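Local structure of Myo-inositol phosphohydrolase (Mitsuokella multacida, 4WU3) at residues Asp223-Leu226 against Glu227-Ser231; Gln305-Tyr308 against Asp309-Lys312; Thr250-Met253 against Val254-Asp257; Pro81-Lys84 against Gly85-Thr88. The protein probably removes phosphate groups from myo-inositol hexakisphosphate as a tyrosine-phosphatase-like phytase, and here holds inositol-(1,3,4,5)-tetrakisphosphate. The protein carries 2 engineered substitutions. All coordinates share one frame; numbering follows the deposited sequence.

Interaction 1. Residues Asp223-Leu226 against Glu227-Ser231; sequences DKFL and EFYKS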
loop_
_atom_site.group_PDB
_atom_site.type_symbol
_atom_site.label_atom_id
_atom_site.label_comp_id
_atom_site.label_asym_id
_atom_site.label_seq_id
_atom_site.Cartn_x
_atom_site.Cartn_y
_atom_site.Cartn_z
ATOM N N ASP A 223 18.260 -5.203 -7.985
ATOM C CA ASP A 223 19.464 -5.099 -8.831
ATOM C C ASP A 223 20.733 -5.440 -8.041
ATOM O O ASP A 223 21.651 -6.109 -8.540
ATOM C CB ASP A 223 19.632 -3.678 -9.390
ATOM C CG ASP A 223 18.772 -3.401 -10.627
ATOM O OD1 ASP A 223 18.027 -4.285 -11.098
ATOM O OD2 ASP A 223 18.856 -2.265 -11.133
ATOM N N LYS A 224 20.784 -4.933 -6.814
ATOM C CA LYS A 224 21.925 -5.138 -5.952
ATOM C C LYS A 224 22.083 -6.616 -5.617
ATOM O O LYS A 224 23.189 -7.151 -5.678
ATOM C CB LYS A 224 21.785 -4.308 -4.675
ATOM C CG LYS A 224 22.967 -4.468 -3.747
ATOM C CD LYS A 224 22.810 -3.681 -2.457
ATOM C CE LYS A 224 24.119 -3.710 -1.676
ATOM N NZ LYS A 224 23.876 -3.654 -0.211
ATOM N N PHE A 225 20.976 -7.280 -5.291
ATOM C CA PHE A 225 21.008 -8.719 -5.032
ATOM C C PHE A 225 21.510 -9.517 -6.237
ATOM O O PHE A 225 22.338 -10.416 -6.084
ATOM C CB PHE A 225 19.634 -9.247 -4.633
ATOM C CG PHE A 225 19.586 -10.737 -4.542
ATOM C CD1 PHE A 225 20.147 -11.390 -3.457
ATOM C CD2 PHE A 225 19.016 -11.492 -5.554
ATOM C CE1 PHE A 225 20.120 -12.769 -3.377
ATOM C CE2 PHE A 225 18.987 -12.867 -5.482
ATOM C CZ PHE A 225 19.533 -13.506 -4.392
ATOM N N LEU A 226 20.995 -9.199 -7.422
ATOM C CA LEU A 226 21.365 -9.903 -8.658
ATOM C C LEU A 226 22.845 -9.771 -9.012
ATOM O O LEU A 226 23.491 -10.740 -9.436
ATOM C CB LEU A 226 20.512 -9.415 -9.822
ATOM C CG LEU A 226 19.070 -9.890 -9.720
ATOM C CD1 LEU A 226 18.169 -9.230 -10.755
ATOM C CD2 LEU A 226 19.028 -11.403 -9.842
ATOM N N GLU A 227 23.389 -8.584 -8.819
ATOM C CA GLU A 227 24.811 -8.386 -9.049
ATOM C C GLU A 227 25.652 -9.173 -8.019
ATOM O O GLU A 227 26.698 -9.723 -8.363
ATOM C CB GLU A 227 25.162 -6.897 -9.061
ATOM C CG GLU A 227 24.555 -6.151 -10.246
ATOM C CD GLU A 227 24.978 -6.685 -11.624
ATOM O OE1 GLU A 227 26.207 -6.794 -11.892
ATOM O OE2 GLU A 227 24.066 -6.960 -12.459
ATOM N N PHE A 228 25.190 -9.260 -6.774
ATOM C CA PHE A 228 25.808 -10.165 -5.795
ATOM C C PHE A 228 25.667 -11.629 -6.224
ATOM O O PHE A 228 26.613 -12.426 -6.157
ATOM C CB PHE A 228 25.143 -9.955 -4.437
ATOM C CG PHE A 228 25.299 -11.103 -3.473
ATOM C CD1 PHE A 228 26.492 -11.305 -2.788
ATOM C CD2 PHE A 228 24.227 -11.945 -3.201
ATOM C CE1 PHE A 228 26.618 -12.349 -1.880
ATOM C CE2 PHE A 228 24.345 -12.979 -2.280
ATOM C CZ PHE A 228 25.546 -13.183 -1.625
ATOM N N TYR A 229 24.469 -11.990 -6.657
ATOM C CA TYR A 229 24.183 -13.364 -7.026
ATOM C C TYR A 229 25.087 -13.831 -8.157
ATOM O O TYR A 229 25.636 -14.936 -8.123
ATOM C CB TYR A 229 22.720 -13.500 -7.435
ATOM C CG TYR A 229 22.330 -14.897 -7.860
ATOM C CD1 TYR A 229 21.972 -15.856 -6.921
ATOM C CD2 TYR A 229 22.315 -15.254 -9.195
ATOM C CE1 TYR A 229 21.603 -17.130 -7.308
ATOM C CE2 TYR A 229 21.960 -16.530 -9.588
ATOM C CZ TYR A 229 21.609 -17.462 -8.642
ATOM O OH TYR A 229 21.238 -18.734 -9.029
ATOM N N LYS A 230 25.232 -12.986 -9.168
ATOM C CA LYS A 230 26.017 -13.325 -10.344
ATOM C C LYS A 230 27.511 -13.446 -10.061
ATOM O O LYS A 230 28.244 -14.039 -10.843
ATOM C CB LYS A 230 25.782 -12.282 -11.429
ATOM C CG LYS A 230 24.388 -12.363 -12.028
ATOM C CD LYS A 230 23.952 -11.040 -12.629
ATOM C CE LYS A 230 24.704 -10.744 -13.914
ATOM N NZ LYS A 230 24.258 -9.451 -14.503
ATOM N N SER A 231 27.962 -12.892 -8.943
ATOM C CA SER A 231 29.369 -12.940 -8.613
ATOM C C SER A 231 29.687 -14.104 -7.679
ATOM O O SER A 231 30.831 -14.262 -7.281
ATOM C CB SER A 231 29.807 -11.625 -7.964
ATOM O OG SER A 231 29.341 -11.557 -6.621
#
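With chi1 at 172° for Phe225 and 159° for Phe228, each CG stands opposite its own backbone N, and both rings leave the helix where they can meet one turn apart. They approach at a slant, Phe225 CD1 lying 4.1 Å from Phe228 CD2. Tyr229, four residues on, sets its CB above one face of the Phe225 ring near the rim, and its CD1 comes within 4.2 Å of Phe225 CZ. The backbone bond between the same two residues is short: Tyr229 N donates to Phe225 O at 2.7 Å. This is helix 219-230, which packs on the central mixed sheet of the phosphatase-like domain: Phe228 stacks on Phe207 and touches Leu238, while Phe225 meets Phe252 edge-to-face. The outward side is polar. Bent at chi2, Glu227 offers OE2 on its syn side to Lys230 NZ at 3.2 Å, 32° out of the carboxylate plane; the same ammonium also reaches Leu317 O. Lys230 CD runs past Leu226 O at 3.2 Å. Phe228 O is gripped twice by Ser231 from one face of its plane, by OG at 2.9 Å and by N at 3.1 Å.

Interaction 2. Residues Gln305-Tyr308 against Asp309-Lys312; sequences QHFY and DYVK. With GOL (glycerol), chain J.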
loop_
_atom_site.group_PDB
_atom_site.type_symbol
_atom_site.label_atom_id
_atom_site.label_comp_id
_atom_site.label_asym_id
_atom_site.label_seq_id
_atom_site.Cartn_x
_atom_site.Cartn_y
_atom_site.Cartn_z
ATOM N N GLN A 305 5.690 -12.368 -9.331
ATOM C CA GLN A 305 5.225 -12.663 -10.690
ATOM C C GLN A 305 6.120 -11.952 -11.698
ATOM O O GLN A 305 6.532 -12.531 -12.695
ATOM C CB GLN A 305 3.773 -12.222 -10.885
ATOM C CG GLN A 305 2.766 -12.954 -10.008
ATOM C CD GLN A 305 1.349 -12.443 -10.187
ATOM O OE1 GLN A 305 0.824 -11.716 -9.350
ATOM N NE2 GLN A 305 0.720 -12.832 -11.285
ATOM N N HIS A 306 6.423 -10.692 -11.440
ATOM C CA HIS A 306 7.235 -9.923 -12.381
ATOM C C HIS A 306 8.668 -10.428 -12.417
ATOM O O HIS A 306 9.270 -10.489 -13.486
ATOM C CB HIS A 306 7.227 -8.434 -12.038
ATOM C CG HIS A 306 5.867 -7.816 -12.068
ATOM N ND1 HIS A 306 4.974 -8.032 -13.096
ATOM C CD2 HIS A 306 5.250 -6.980 -11.201
ATOM C CE1 HIS A 306 3.861 -7.362 -12.852
ATOM N NE2 HIS A 306 4.003 -6.715 -11.710
ATOM N N PHE A 307 9.219 -10.770 -11.254
ATOM C CA PHE A 307 10.558 -11.358 -11.196
ATOM C C PHE A 307 10.610 -12.686 -11.960
ATOM O O PHE A 307 11.583 -12.951 -12.677
ATOM C CB PHE A 307 11.004 -11.571 -9.744
ATOM C CG PHE A 307 12.435 -12.028 -9.606
ATOM C CD1 PHE A 307 13.478 -11.120 -9.678
ATOM C CD2 PHE A 307 12.732 -13.358 -9.404
ATOM C CE1 PHE A 307 14.794 -11.542 -9.553
ATOM C CE2 PHE A 307 14.041 -13.781 -9.288
ATOM C CZ PHE A 307 15.075 -12.876 -9.359
ATOM N N TYR A 308 9.578 -13.520 -11.813
ATOM C CA TYR A 308 9.496 -14.774 -12.585
ATOM C C TYR A 308 9.585 -14.516 -14.091
ATOM O O TYR A 308 10.398 -15.134 -14.806
ATOM C CB TYR A 308 8.192 -15.507 -12.287
ATOM C CG TYR A 308 8.056 -16.847 -12.973
ATOM C CD1 TYR A 308 8.598 -17.992 -12.406
ATOM C CD2 TYR A 308 7.374 -16.976 -14.180
ATOM C CE1 TYR A 308 8.468 -19.224 -13.014
ATOM C CE2 TYR A 308 7.241 -18.212 -14.798
ATOM C CZ TYR A 308 7.787 -19.334 -14.202
ATOM O OH TYR A 308 7.670 -20.575 -14.803
ATOM N N ASP A 309 8.736 -13.604 -14.562
ATOM C CA ASP A 309 8.734 -13.187 -15.963
ATOM C C ASP A 309 10.103 -12.668 -16.406
ATOM O O ASP A 309 10.545 -12.977 -17.500
ATOM C CB ASP A 309 7.666 -12.112 -16.209
ATOM C CG ASP A 309 6.267 -12.646 -16.089
ATOM O OD1 ASP A 309 6.115 -13.869 -16.062
ATOM O OD2 ASP A 309 5.313 -11.850 -16.002
ATOM N N TYR A 310 10.758 -11.881 -15.558
ATOM C CA TYR A 310 12.063 -11.317 -15.879
ATOM C C TYR A 310 13.099 -12.416 -16.086
ATOM O O TYR A 310 13.852 -12.400 -17.063
ATOM C CB TYR A 310 12.544 -10.387 -14.768
ATOM C CG TYR A 310 14.025 -10.121 -14.826
ATOM C CD1 TYR A 310 14.561 -9.292 -15.797
ATOM C CD2 TYR A 310 14.893 -10.701 -13.902
ATOM C CE1 TYR A 310 15.913 -9.050 -15.854
ATOM C CE2 TYR A 310 16.250 -10.455 -13.952
ATOM C CZ TYR A 310 16.753 -9.630 -14.931
ATOM O OH TYR A 310 18.109 -9.400 -14.998
ATOM N N VAL A 311 13.140 -13.375 -15.171
ATOM C CA VAL A 311 14.085 -14.468 -15.298
ATOM C C VAL A 311 13.731 -15.316 -16.525
ATOM O O VAL A 311 14.619 -15.727 -17.274
ATOM C CB VAL A 311 14.162 -15.316 -14.020
ATOM C CG1 VAL A 311 15.123 -16.486 -14.215
ATOM C CG2 VAL A 311 14.642 -14.449 -12.859
ATOM N N LYS A 312 12.445 -15.550 -16.752
ATOM C CA LYS A 312 12.024 -16.294 -17.936
ATOM C C LYS A 312 12.496 -15.646 -19.232
ATOM O O LYS A 312 13.048 -16.314 -20.107
ATOM C CB LYS A 312 10.510 -16.443 -17.969
ATOM C CG LYS A 312 10.022 -17.653 -17.207
ATOM C CD LYS A 312 10.252 -18.928 -17.995
ATOM C CE LYS A 312 8.937 -19.514 -18.472
ATOM N NZ LYS A 312 9.110 -20.947 -18.810
HETATM C C1 GOL J . 2.852 -16.783 -14.129
HETATM O O1 GOL J . 2.996 -17.483 -15.375
HETATM C C2 GOL J . 3.939 -15.713 -14.110
HETATM O O2 GOL J . 4.193 -15.359 -15.473
HETATM C C3 GOL J . 3.519 -14.489 -13.304
HETATM O O3 GOL J . 2.093 -14.365 -13.210
HETATM O O HOH W 1 5.851 -9.231 -15.510
#
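Tyr308 lies alongside the aliphatic part of Lys312, the two pointing the same way; the lysine CG makes an off-centre CH-pi contact and sits 3.7 Å from Tyr308 CE2. Bends at chi2 (-77°) and chi3 (-110°) fold the lysine chain alongside the ring. One residue back along each segment, Val311 puts CG2 over one face of Phe307, 3.7 Å from CE2. Both pairs are four residues apart along helix 291-313, and the backbone bonds keep the same spacing, as from Lys312 N to Tyr308 O at 2.9 Å. The apolar face of this helix packs against helices 247-261 and 219-230, where Phe307 meets Met255 and Val222, while Tyr308 OH bonds to Val265 O. An alanine in place of Tyr308 is likely to leave the Lys312 methylenes without their flat neighbour and Val265 O without its hydroxyl partner. Asp309 faces more polar surroundings. Its OD1 lies in the plane of the Tyr308 ring, at the edge, and accepts from O2 of a glycerol, probably from the crystallisation liquor, at 2.5 Å; glycerol O3 in turn accepts a nearly straight bond (175°) from Gln305 NE2 at 2.8 Å. Asp309 OD2 takes a water hydrogen at 2.7 Å, the same water sitting 2.8 Å from His306 ND1, and forms a salt bridge with Lys329 of the second subunit.

Interaction 3. Residues Thr250-Met253 against Val254-Asp257; sequences TIFM and VMHD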
loop_
_atom_site.group_PDB
_atom_site.type_symbol
_atom_site.label_atom_id
_atom_site.label_comp_id
_atom_site.label_asym_id
_atom_site.label_seq_id
_atom_site.Cartn_x
_atom_site.Cartn_y
_atom_site.Cartn_z
ATOM N N THR A 250 10.591 -15.300 2.572
ATOM C CA THR A 250 9.925 -16.139 1.581
ATOM C C THR A 250 9.967 -15.526 0.189
ATOM O O THR A 250 10.091 -16.240 -0.800
ATOM C CB THR A 250 8.477 -16.436 1.987
ATOM O OG1 THR A 250 8.494 -17.147 3.227
ATOM C CG2 THR A 250 7.771 -17.284 0.934
ATOM N N ILE A 251 9.875 -14.204 0.109
ATOM C CA ILE A 251 10.070 -13.535 -1.155
ATOM C C ILE A 251 11.400 -13.956 -1.751
ATOM O O ILE A 251 11.473 -14.260 -2.943
ATOM C CB ILE A 251 10.086 -11.999 -1.016
ATOM C CG1 ILE A 251 8.675 -11.465 -0.776
ATOM C CG2 ILE A 251 10.675 -11.374 -2.266
ATOM C CD1 ILE A 251 8.656 -10.028 -0.301
ATOM N N PHE A 252 12.455 -13.965 -0.943
ATOM C CA PHE A 252 13.774 -14.255 -1.488
ATOM C C PHE A 252 14.063 -15.732 -1.711
ATOM O O PHE A 252 14.885 -16.074 -2.567
ATOM C CB PHE A 252 14.878 -13.600 -0.674
ATOM C CG PHE A 252 15.102 -12.186 -1.051
ATOM C CD1 PHE A 252 14.193 -11.223 -0.686
ATOM C CD2 PHE A 252 16.199 -11.822 -1.810
ATOM C CE1 PHE A 252 14.377 -9.905 -1.062
ATOM C CE2 PHE A 252 16.389 -10.515 -2.199
ATOM C CZ PHE A 252 15.476 -9.562 -1.825
ATOM N N MET A 253 13.387 -16.596 -0.967
ATOM C CA MET A 253 13.444 -18.037 -1.216
ATOM C C MET A 253 12.770 -18.358 -2.545
ATOM O O MET A 253 13.245 -19.211 -3.306
ATOM C CB MET A 253 12.763 -18.808 -0.085
ATOM C CG MET A 253 13.649 -18.995 1.134
ATOM S SD MET A 253 15.079 -20.041 0.790
ATOM C CE MET A 253 14.339 -21.663 0.965
ATOM N N VAL A 254 11.663 -17.660 -2.809
ATOM C CA VAL A 254 10.958 -17.741 -4.091
ATOM C C VAL A 254 11.806 -17.186 -5.237
ATOM O O VAL A 254 11.882 -17.803 -6.296
ATOM C CB VAL A 254 9.608 -17.002 -4.035
ATOM C CG1 VAL A 254 9.053 -16.757 -5.430
ATOM C CG2 VAL A 254 8.617 -17.807 -3.212
ATOM N N MET A 255 12.448 -16.038 -5.037
ATOM C CA MET A 255 13.384 -15.513 -6.042
ATOM C C MET A 255 14.518 -16.500 -6.358
ATOM O O MET A 255 14.862 -16.725 -7.517
ATOM C CB MET A 255 13.988 -14.184 -5.579
ATOM C CG MET A 255 13.006 -13.026 -5.563
ATOM S SD MET A 255 13.661 -11.593 -4.680
ATOM C CE MET A 255 15.039 -11.131 -5.739
ATOM N N HIS A 256 15.102 -17.079 -5.319
ATOM C CA HIS A 256 16.177 -18.056 -5.480
ATOM C C HIS A 256 15.707 -19.241 -6.329
ATOM O O HIS A 256 16.359 -19.619 -7.303
ATOM C CB HIS A 256 16.643 -18.532 -4.095
ATOM C CG HIS A 256 17.937 -19.289 -4.104
ATOM N ND1 HIS A 256 19.157 -18.687 -3.878
ATOM C CD2 HIS A 256 18.197 -20.601 -4.296
ATOM C CE1 HIS A 256 20.115 -19.595 -3.943
ATOM N NE2 HIS A 256 19.556 -20.767 -4.186
ATOM N N ASP A 257 14.566 -19.813 -5.949
ATOM C CA ASP A 257 13.986 -20.958 -6.649
ATOM C C ASP A 257 13.798 -20.588 -8.124
ATOM O O ASP A 257 14.135 -21.357 -9.021
ATOM C CB ASP A 257 12.653 -21.322 -5.996
ATOM C CG ASP A 257 12.162 -22.714 -6.361
ATOM O OD1 ASP A 257 12.576 -23.263 -7.403
ATOM O OD2 ASP A 257 11.328 -23.260 -5.609
#
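Met255 N donates to Ile251 O at 2.9 Å, one of three equally short backbone bonds here. The same carbonyl oxygen lies 3.3 Å from Met255 CG, where the side chain sets out along the helix. Chi2 of 168° carries the thioether back past the preceding turn and puts SD over the centre of the Phe252 ring, 3.7 Å from its centroid and only 5° off the normal, a face-on Met-aromatic contact. A bend at chi3 then brings CE to 3.8 Å from Phe252 CE2, while SD also touches Ile251 CG2 at 3.8 Å. Helix 247-261 starts at the end of what is probably the P-loop, as in the tyrosine-phosphatase fold, and both segments are buried within the domain. A leucine in place of Phe252 would probably deprive the Met255 sulfur of its aromatic face and Phe225 of its edge-to-face partner. His256 N donates to Phe252 O at 2.9 Å. The buried polar side chains are satisfied beyond the two segments: Thr250 OG1 by Met246 O, His256 by Tyr240 OH and Met89 O, Asp257 by a salt bridge to Arg273. Val254 CG2 packs 3.2 Å from Thr250 O.

Interaction 4. Residues Pro81-Lys84 against Gly85-Thr88; sequences PTRK and GMDT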
loop_
_atom_site.group_PDB
_atom_site.type_symbol
_atom_site.label_atom_id
_atom_site.label_comp_id
_atom_site.label_asym_id
_atom_site.label_seq_id
_atom_site.Cartn_x
_atom_site.Cartn_y
_atom_site.Cartn_z
ATOM N N PRO A 81 3.038 -29.868 -5.895
ATOM C CA PRO A 81 3.877 -29.372 -6.958
ATOM C C PRO A 81 5.113 -30.244 -7.129
ATOM O O PRO A 81 5.611 -30.829 -6.162
ATOM C CB PRO A 81 4.276 -27.983 -6.471
ATOM C CG PRO A 81 4.256 -28.090 -4.984
ATOM C CD PRO A 81 3.167 -29.079 -4.660
ATOM N N THR A 82 5.588 -30.330 -8.364
ATOM C CA THR A 82 6.818 -31.023 -8.681
ATOM C C THR A 82 7.924 -30.557 -7.749
ATOM O O THR A 82 7.942 -29.393 -7.359
ATOM C CB THR A 82 7.229 -30.727 -10.131
ATOM O OG1 THR A 82 8.475 -31.359 -10.428
ATOM C CG2 THR A 82 7.367 -29.241 -10.341
ATOM N N ARG A 83 8.836 -31.467 -7.399
ATOM C CA ARG A 83 9.992 -31.143 -6.556
ATOM C C ARG A 83 11.211 -30.841 -7.417
ATOM O O ARG A 83 12.310 -30.657 -6.901
ATOM C CB ARG A 83 10.327 -32.301 -5.608
ATOM C CG ARG A 83 9.341 -32.500 -4.460
ATOM C CD ARG A 83 9.887 -33.468 -3.419
ATOM N NE ARG A 83 11.177 -33.016 -2.906
ATOM C CZ ARG A 83 11.323 -32.147 -1.914
ATOM N NH1 ARG A 83 12.516 -31.781 -1.521
ATOM N NH2 ARG A 83 10.284 -31.631 -1.308
ATOM N N LYS A 84 11.025 -30.790 -8.733
ATOM C CA LYS A 84 12.166 -30.664 -9.636
ATOM C C LYS A 84 13.043 -29.445 -9.332
ATOM O O LYS A 84 12.554 -28.316 -9.219
ATOM C CB LYS A 84 11.718 -30.619 -11.095
ATOM C CG LYS A 84 12.887 -30.374 -12.031
ATOM C CD LYS A 84 12.511 -30.521 -13.489
ATOM C CE LYS A 84 13.768 -30.563 -14.342
ATOM N NZ LYS A 84 13.448 -30.761 -15.780
ATOM N N GLY A 85 14.344 -29.700 -9.209
ATOM C CA GLY A 85 15.334 -28.659 -8.967
ATOM C C GLY A 85 15.536 -28.263 -7.509
ATOM O O GLY A 85 16.482 -27.545 -7.193
ATOM N N MET A 86 14.672 -28.725 -6.612
ATOM C CA MET A 86 14.728 -28.283 -5.219
ATOM C C MET A 86 15.986 -28.726 -4.477
ATOM O O MET A 86 16.525 -27.981 -3.656
ATOM C CB MET A 86 13.512 -28.793 -4.449
ATOM C CG MET A 86 12.212 -28.153 -4.891
ATOM S SD MET A 86 10.864 -28.540 -3.774
ATOM C CE MET A 86 11.188 -27.382 -2.437
ATOM N N ASP A 87 16.443 -29.939 -4.753
ATOM C CA ASP A 87 17.478 -30.554 -3.932
ATOM C C ASP A 87 18.897 -30.038 -4.225
ATOM O O ASP A 87 19.828 -30.301 -3.448
ATOM C CB ASP A 87 17.410 -32.076 -4.071
ATOM C CG ASP A 87 16.162 -32.667 -3.421
ATOM O OD1 ASP A 87 15.354 -31.904 -2.850
ATOM O OD2 ASP A 87 15.988 -33.903 -3.472
ATOM N N THR A 88 19.056 -29.289 -5.321
ATOM C CA THR A 88 20.369 -28.792 -5.731
ATOM C C THR A 88 20.480 -27.266 -5.668
ATOM O O THR A 88 21.358 -26.667 -6.289
ATOM C CB THR A 88 20.687 -29.223 -7.167
ATOM O OG1 THR A 88 19.659 -28.746 -8.040
ATOM C CG2 THR A 88 20.772 -30.740 -7.264
HETATM O O HOH W 2 14.725 -32.201 -6.142
HETATM O O HOH W 3 13.317 -34.191 -4.181
#
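Arg83 turns from CB with CG opposite its carbonyl carbon, and its chain bends at chi3 (57°) to swing the guanidinium back toward Met86 and Asp87. NE donates to a water at 2.8 Å that lies in the guanidinium plane and itself donates a hydrogen bond to Asp87 OD2. At CZ the flat group has Met86 SD over one face, toward the rim. NH1 makes a salt bridge to Asp87 OD1 at 3.1 Å, near the guanidinium plane and on the syn lone pair of the oxygen, although the two planes are turned 49° apart. NH2 lies 4.0 Å from Met86 SD and bonds to Asp69 O, and Tyr71 adds a cation-pi contact. In this loop between strands 65-66 and 91-94, the backbone forms a type II beta turn from Arg83 to Met86, closed by Met86 N donating to Arg83 O at 3.1 Å. Gly85 takes the positive phi (85°) of its third position, where a CB would clash with Lys84 O. A second water bridges Arg83 O and Asp87 N. Overlapping the start of the turn, Thr82 OG1 accepts from Lys84 N at 3.1 Å in an ST turn, while Arg273 from the adjoining helix 267-276 bonds to both Thr82 O and Lys84 O. Direct at one oxygen and water-mediated at the other, the Arg83-Asp87 pairing probably restrains the carboxylate's rotation and lets the opposite charges offset each other at the surface.

How the interactions relate
Interactions 1, 2 and 3 lie on three helices that pack together. Phe225 CG of interaction 1 is 4.0 Å from Phe252 CE2 of interaction 3; Leu226 CD1 is 3.9 Å from Tyr310 CE2 of interaction 2; Phe307 CE2 comes to 3.5 Å from Met255 O. The Met255 side chain, its CE 4.0 Å from Phe225 CD2, also packs on Phe307, so one methionine is shared by all three. Interaction 4 stands apart, its nearest atoms about 5 Å from interaction 3, but Arg273 joins the two by binding Asp257 and the carbonyls of Thr82 and Lys84. Interaction 3 approaches a bound inositol tetrakisphosphate, with the Ile251 side chain about 11 Å away, too far for direct contact.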